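Local coordinates for C2 domain protein (Scophthalmus maximus, PDB 3W56) that binds calcium through a C2 domain and may have a role in wide-pore channel activity at membranes, at residues A[48-59]-A[71-79]. Residues are numbered along the deposited sequence; the frame is centred on the assembly and turned at random.
Sequences VFCGSANLGETS and EEFSHFKAQ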
ATOM      1  N   VAL A  48      -4.580  -2.394   1.892  1.00 10.66           N
ATOM      2  CA  VAL A  48      -5.084  -1.635   0.747  1.00  9.43           C
ATOM      3  C   VAL A  48      -6.582  -1.520   0.823  1.00 14.99           C
ATOM      4  O   VAL A  48      -7.333  -2.553   0.835  1.00 15.66           O
ATOM      5  CB  VAL A  48      -4.769  -2.310  -0.610  1.00 11.24           C
ATOM      6  CG1 VAL A  48      -5.183  -1.476  -1.772  1.00 11.50           C
ATOM      7  CG2 VAL A  48      -3.262  -2.586  -0.687  1.00 11.59           C
ATOM      8  N   PHE A  49      -7.007  -0.267   0.863  1.00 15.57           N
ATOM      9  CA  PHE A  49      -8.435   0.069   0.829  1.00 19.59           C
ATOM     10  C   PHE A  49      -8.715   0.987  -0.342  1.00 25.25           C
ATOM     11  O   PHE A  49      -7.919   1.880  -0.683  1.00 16.54           O
ATOM     12  CB  PHE A  49      -8.854   0.796   2.117  1.00 16.38           C
ATOM     13  CG  PHE A  49      -8.486   0.058   3.378  1.00 16.76           C
ATOM     14  CD1 PHE A  49      -9.406  -0.759   4.021  1.00 27.36           C
ATOM     15  CD2 PHE A  49      -7.198   0.160   3.889  1.00 16.73           C
ATOM     16  CE1 PHE A  49      -9.037  -1.441   5.198  1.00 27.58           C
ATOM     17  CE2 PHE A  49      -6.808  -0.481   5.063  1.00 20.75           C
ATOM     18  CZ  PHE A  49      -7.744  -1.313   5.721  1.00 33.38           C
ATOM     19  N   CYS A  50      -9.855   0.776  -0.972  1.00 23.27           N
ATOM     20  CA  CYS A  50     -10.326   1.744  -1.933  1.00 16.84           C
ATOM     21  C   CYS A  50     -11.665   2.246  -1.444  1.00 23.79           C
ATOM     22  O   CYS A  50     -12.664   1.488  -1.489  1.00 25.50           O
ATOM     23  CB  CYS A  50     -10.518   1.108  -3.312  1.00 21.71           C
ATOM     24  SG  CYS A  50     -10.951   2.385  -4.500  1.00 28.50           S
ATOM     25  N   GLY A  51     -11.710   3.506  -1.015  1.00 20.47           N
ATOM     26  CA  GLY A  51     -12.894   3.988  -0.312  1.00 27.65           C
ATOM     27  C   GLY A  51     -13.196   3.072   0.870  1.00 20.36           C
ATOM     28  O   GLY A  51     -12.372   2.894   1.769  1.00 23.13           O
ATOM     29  N   SER A  52     -14.386   2.464   0.871  1.00 37.02           N
ATOM     30  CA  SER A  52     -14.807   1.628   2.001  1.00 25.22           C
ATOM     31  C   SER A  52     -14.602   0.128   1.715  1.00 36.48           C
ATOM     32  O   SER A  52     -15.010  -0.728   2.495  1.00 41.63           O
ATOM     33  CB  SER A  52     -16.310   1.872   2.309  1.00 30.25           C
ATOM     34  OG  SER A  52     -17.104   1.695   1.140  1.00 33.12           O
ATOM     35  N   ALA A  53     -13.995  -0.183   0.581  1.00 23.44           N
ATOM     36  CA  ALA A  53     -13.701  -1.571   0.247  1.00 27.62           C
ATOM     37  C   ALA A  53     -12.279  -1.958   0.682  1.00 32.24           C
ATOM     38  O   ALA A  53     -11.290  -1.362   0.243  1.00 26.16           O
ATOM     39  CB  ALA A  53     -13.878  -1.789  -1.228  1.00 25.80           C
ATOM     40  N   ASN A  54     -12.186  -2.940   1.572  1.00 23.89           N
ATOM     41  CA  ASN A  54     -10.911  -3.527   1.953  1.00 25.56           C
ATOM     42  C   ASN A  54     -10.444  -4.467   0.841  1.00 23.20           C
ATOM     43  O   ASN A  54     -10.837  -5.649   0.785  1.00 22.88           O
ATOM     44  CB  ASN A  54     -11.058  -4.277   3.284  1.00 23.33           C
ATOM     45  CG  ASN A  54      -9.742  -4.782   3.833  1.00 24.78           C
ATOM     46  OD1 ASN A  54      -8.698  -4.752   3.174  1.00 33.53           O
ATOM     47  ND2 ASN A  54      -9.794  -5.278   5.069  1.00 36.00           N
ATOM     48  N   LEU A  55      -9.584  -3.941  -0.039  1.00 24.26           N
ATOM     49  CA  LEU A  55      -9.082  -4.681  -1.195  1.00 24.71           C
ATOM     50  C   LEU A  55      -8.173  -5.876  -0.870  1.00 14.32           C
ATOM     51  O   LEU A  55      -7.977  -6.760  -1.720  1.00 22.59           O
ATOM     52  CB  LEU A  55      -8.369  -3.726  -2.151  1.00 14.53           C
ATOM     53  CG  LEU A  55      -9.238  -2.656  -2.753  1.00 23.24           C
ATOM     54  CD1 LEU A  55      -8.458  -1.966  -3.835  1.00 19.04           C
ATOM     55  CD2 LEU A  55     -10.545  -3.260  -3.359  1.00 21.20           C
ATOM     56  N   GLY A  56      -7.685  -5.953   0.372  1.00 20.41           N
ATOM     57  CA  GLY A  56      -6.743  -6.983   0.757  1.00 21.25           C
ATOM     58  C   GLY A  56      -5.425  -6.484   1.346  1.00 20.30           C
ATOM     59  O   GLY A  56      -5.285  -5.325   1.762  1.00 18.14           O
ATOM     60  N   GLU A  57      -4.491  -7.401   1.488  1.00 13.91           N
ATOM     61  CA  GLU A  57      -3.194  -7.052   2.020  1.00 22.39           C
ATOM     62  C   GLU A  57      -2.166  -7.874   1.297  1.00 22.05           C
ATOM     63  O   GLU A  57      -2.479  -8.970   0.771  1.00 19.53           O
ATOM     64  CB  GLU A  57      -3.087  -7.201   3.550  1.00 28.77           C
ATOM     65  CG  GLU A  57      -3.833  -8.323   4.186  1.00 27.93           C
ATOM     66  CD  GLU A  57      -3.668  -8.304   5.721  1.00 17.72           C
ATOM     67  OE1 GLU A  57      -2.835  -9.101   6.226  1.00 29.79           O
ATOM     68  OE2 GLU A  57      -4.341  -7.475   6.409  1.00 30.28           O
ATOM     69  N   THR A  58      -0.952  -7.323   1.205  1.00 13.71           N
ATOM     70  CA  THR A  58       0.139  -8.188   0.819  1.00 13.88           C
ATOM     71  C   THR A  58       0.494  -9.269   1.840  1.00 16.08           C
ATOM     72  O   THR A  58       0.219  -9.149   3.025  1.00 19.09           O
ATOM     73  CB  THR A  58       1.450  -7.404   0.592  1.00 10.07           C
ATOM     74  OG1 THR A  58       1.991  -6.872   1.826  1.00 13.36           O
ATOM     75  CG2 THR A  58       1.214  -6.240  -0.392  1.00 12.93           C
ATOM     76  N   SER A  59       1.236 -10.255   1.341  1.00 14.94           N
ATOM     77  CA  SER A  59       2.025 -11.128   2.188  1.00 20.09           C
ATOM     78  C   SER A  59       3.089 -10.352   2.985  1.00 19.35           C
ATOM     79  O   SER A  59       3.428  -9.188   2.705  1.00 14.47           O
ATOM     80  CB  SER A  59       2.634 -12.288   1.352  1.00 15.76           C
ATOM     81  OG  SER A  59       3.666 -11.801   0.455  1.00 17.99           O
ATOM     82  N   GLU A  71       2.474  -8.643  -5.171  1.00  8.40           N
ATOM     83  CA  GLU A  71       1.029  -8.431  -5.131  1.00  7.87           C
ATOM     84  C   GLU A  71       0.555  -7.204  -5.857  1.00 14.10           C
ATOM     85  O   GLU A  71       1.164  -6.108  -5.799  1.00 14.42           O
ATOM     86  CB  GLU A  71       0.412  -8.563  -3.757  1.00 10.67           C
ATOM     87  CG  GLU A  71       0.571  -9.868  -3.088  1.00 15.97           C
ATOM     88  CD  GLU A  71       1.825 -10.042  -2.277  1.00 20.34           C
ATOM     89  OE1 GLU A  71       2.871  -9.314  -2.425  1.00 19.19           O
ATOM     90  OE2 GLU A  71       1.771 -10.937  -1.429  1.00 16.07           O
ATOM     91  N   GLU A  72      -0.504  -7.378  -6.615  1.00 10.06           N
ATOM     92  CA  GLU A  72      -1.236  -6.315  -7.214  1.00  9.42           C
ATOM     93  C   GLU A  72      -2.682  -6.454  -6.713  1.00 12.31           C
ATOM     94  O   GLU A  72      -3.126  -7.578  -6.328  1.00 13.68           O
ATOM     95  CB  GLU A  72      -1.110  -6.332  -8.712  1.00 14.82           C
ATOM     96  CG  GLU A  72       0.351  -6.570  -9.157  1.00 13.33           C
ATOM     97  CD  GLU A  72       0.551  -6.336 -10.618  1.00 24.34           C
ATOM     98  OE1 GLU A  72       1.768  -6.194 -10.936  1.00 28.06           O
ATOM     99  OE2 GLU A  72      -0.465  -6.291 -11.387  1.00 25.48           O
ATOM    100  N   PHE A  73      -3.392  -5.335  -6.693  1.00 10.79           N
ATOM    101  CA  PHE A  73      -4.742  -5.284  -6.153  1.00  8.96           C
ATOM    102  C   PHE A  73      -5.604  -4.609  -7.174  1.00 14.12           C
ATOM    103  O   PHE A  73      -5.277  -3.526  -7.705  1.00 14.65           O
ATOM    104  CB  PHE A  73      -4.766  -4.514  -4.803  1.00 13.32           C
ATOM    105  CG  PHE A  73      -3.900  -5.142  -3.733  1.00 15.11           C
ATOM    106  CD1 PHE A  73      -4.454  -6.107  -2.865  1.00 16.13           C
ATOM    107  CD2 PHE A  73      -2.517  -4.832  -3.622  1.00 10.37           C
ATOM    108  CE1 PHE A  73      -3.720  -6.709  -1.901  1.00 16.19           C
ATOM    109  CE2 PHE A  73      -1.765  -5.439  -2.616  1.00 11.35           C
ATOM    110  CZ  PHE A  73      -2.342  -6.413  -1.765  1.00 16.91           C
ATOM    111  N   SER A  74      -6.755  -5.220  -7.474  1.00 12.87           N
ATOM    112  CA  SER A  74      -7.618  -4.554  -8.400  1.00 16.49           C
ATOM    113  C   SER A  74      -9.000  -4.458  -7.730  1.00 15.80           C
ATOM    114  O   SER A  74      -9.421  -5.317  -6.901  1.00 19.93           O
ATOM    115  CB  SER A  74      -7.644  -5.254  -9.794  1.00 22.16           C
ATOM    116  OG  SER A  74      -6.672  -4.724 -10.752  1.00 24.44           O
ATOM    117  N   HIS A  75      -9.646  -3.350  -8.042  1.00 17.02           N
ATOM    118  CA  HIS A  75     -11.039  -3.115  -7.593  1.00 11.73           C
ATOM    119  C   HIS A  75     -11.833  -2.694  -8.820  1.00 15.27           C
ATOM    120  O   HIS A  75     -11.534  -1.723  -9.559  1.00 13.21           O
ATOM    121  CB  HIS A  75     -11.105  -2.060  -6.491  1.00 15.17           C
ATOM    122  CG  HIS A  75     -12.486  -1.894  -5.899  1.00 15.80           C
ATOM    123  ND1 HIS A  75     -13.337  -2.964  -5.661  1.00 16.81           N
ATOM    124  CD2 HIS A  75     -13.145  -0.791  -5.469  1.00 14.27           C
ATOM    125  CE1 HIS A  75     -14.466  -2.519  -5.128  1.00 19.89           C
ATOM    126  NE2 HIS A  75     -14.365  -1.207  -4.972  1.00 20.10           N
ATOM    127  N   PHE A  76     -12.936  -3.430  -9.070  1.00 14.87           N
ATOM    128  CA  PHE A  76     -13.603  -3.144 -10.363  1.00 17.22           C
ATOM    129  C   PHE A  76     -14.836  -2.233 -10.239  1.00 25.16           C
ATOM    130  O   PHE A  76     -15.512  -2.012 -11.240  1.00 24.72           O
ATOM    131  CB  PHE A  76     -13.928  -4.441 -11.098  1.00 17.18           C
ATOM    132  CG  PHE A  76     -12.711  -5.173 -11.537  1.00 18.04           C
ATOM    133  CD1 PHE A  76     -12.146  -4.912 -12.766  1.00 25.99           C
ATOM    134  CD2 PHE A  76     -12.120  -6.106 -10.674  1.00 15.54           C
ATOM    135  CE1 PHE A  76     -11.001  -5.573 -13.157  1.00 22.81           C
ATOM    136  CE2 PHE A  76     -10.961  -6.778 -11.034  1.00 17.59           C
ATOM    137  CZ  PHE A  76     -10.410  -6.510 -12.299  1.00 23.36           C
ATOM    138  N   LYS A  77     -14.998  -1.615  -9.052  1.00 14.38           N
ATOM    139  CA  LYS A  77     -16.113  -0.723  -8.723  1.00 17.11           C
ATOM    140  C   LYS A  77     -15.550   0.609  -8.273  1.00 18.82           C
ATOM    141  O   LYS A  77     -16.188   1.417  -7.571  1.00 22.77           O
ATOM    142  CB  LYS A  77     -16.932  -1.295  -7.565  1.00 19.31           C
ATOM    143  CG  LYS A  77     -17.641  -2.586  -7.903  1.00 22.03           C
ATOM    144  CD  LYS A  77     -18.954  -2.608  -7.146  1.00 21.44           C
ATOM    145  CE  LYS A  77     -18.804  -3.172  -5.774  1.00 17.93           C
ATOM    146  NZ  LYS A  77     -19.974  -2.678  -4.929  1.00 18.81           N
ATOM    147  N   ALA A  78     -14.320   0.828  -8.640  1.00 16.81           N
ATOM    148  CA  ALA A  78     -13.714   2.097  -8.255  1.00 14.66           C
ATOM    149  C   ALA A  78     -14.350   3.269  -8.998  1.00 17.91           C
ATOM    150  O   ALA A  78     -14.913   3.149 -10.094  1.00 19.15           O
ATOM    151  CB  ALA A  78     -12.224   2.041  -8.505  1.00 17.27           C
ATOM    152  N   GLN A  79     -14.243   4.448  -8.411  1.00 20.06           N
ATOM    153  CA  GLN A  79     -14.658   5.633  -9.139  1.00 20.07           C
ATOM    154  C   GLN A  79     -13.682   6.741  -8.816  1.00 17.76           C
ATOM    155  O   GLN A  79     -13.065   6.722  -7.763  1.00 19.71           O
ATOM    156  CB  GLN A  79     -16.058   6.071  -8.669  1.00 24.41           C
ATOM    157  CG  GLN A  79     -17.208   5.204  -9.227  1.00 35.33           C
ATOM    158  CD  GLN A  79     -17.356   5.384 -10.732  1.00 39.04           C
ATOM    159  OE1 GLN A  79     -17.805   4.469 -11.453  1.00 45.09           O
ATOM    160  NE2 GLN A  79     -16.962   6.570 -11.226  1.00 45.10           N
TER
HETATM  161  O   HOH W   1       5.421 -10.472  -2.228  1.00 18.32           O
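Val48 CG2 lies over one face of the Phe73 ring, 3.8 Å from its centroid and 14° off the ring normal, a CH-pi contact. The edge of the same ring is bordered by backbone: Leu55 O lies at the rim beside Phe73 CD1, and Phe73 CZ comes within 3.4 Å of both Glu57 C and Thr58 N. The Thr58 side chain runs at about a right angle to that of Phe73, its CG2 3.8 Å from Phe73 CE2. Farther along, the His75 ring carries Lys77 N over one face, while Cys50 SG sits at its edge and Ala53 CB makes an off-centre CH-pi contact. With CG of His75 anti to the backbone N (chi1 -174°), the imidazole reaches the Cys50-Ala53 type II' turn, and Leu55 CD2 packs 3.4 Å from His75 CB. Beyond the rings the contact turns polar: Glu71 OE2 accepts hydrogen bonds from Ser59 OG (2.8 Å) through its syn lone pair and from Ser59 N (2.9 Å) above the carboxylate plane, and a water donates to Glu71 OE1. With an alanine here in place of the glutamate, the Ser59 amide and hydroxyl lose their shared acceptor, and that turn of chain is likely to be held less firmly. Strands 44-50 and 53-57 belong to one sheet of the C2 beta-sandwich and 73-75 to the other; apolar and aromatic side chains fill the interface between the layers, whereas a doubly gripped carboxylate oxygen ties the loops beyond.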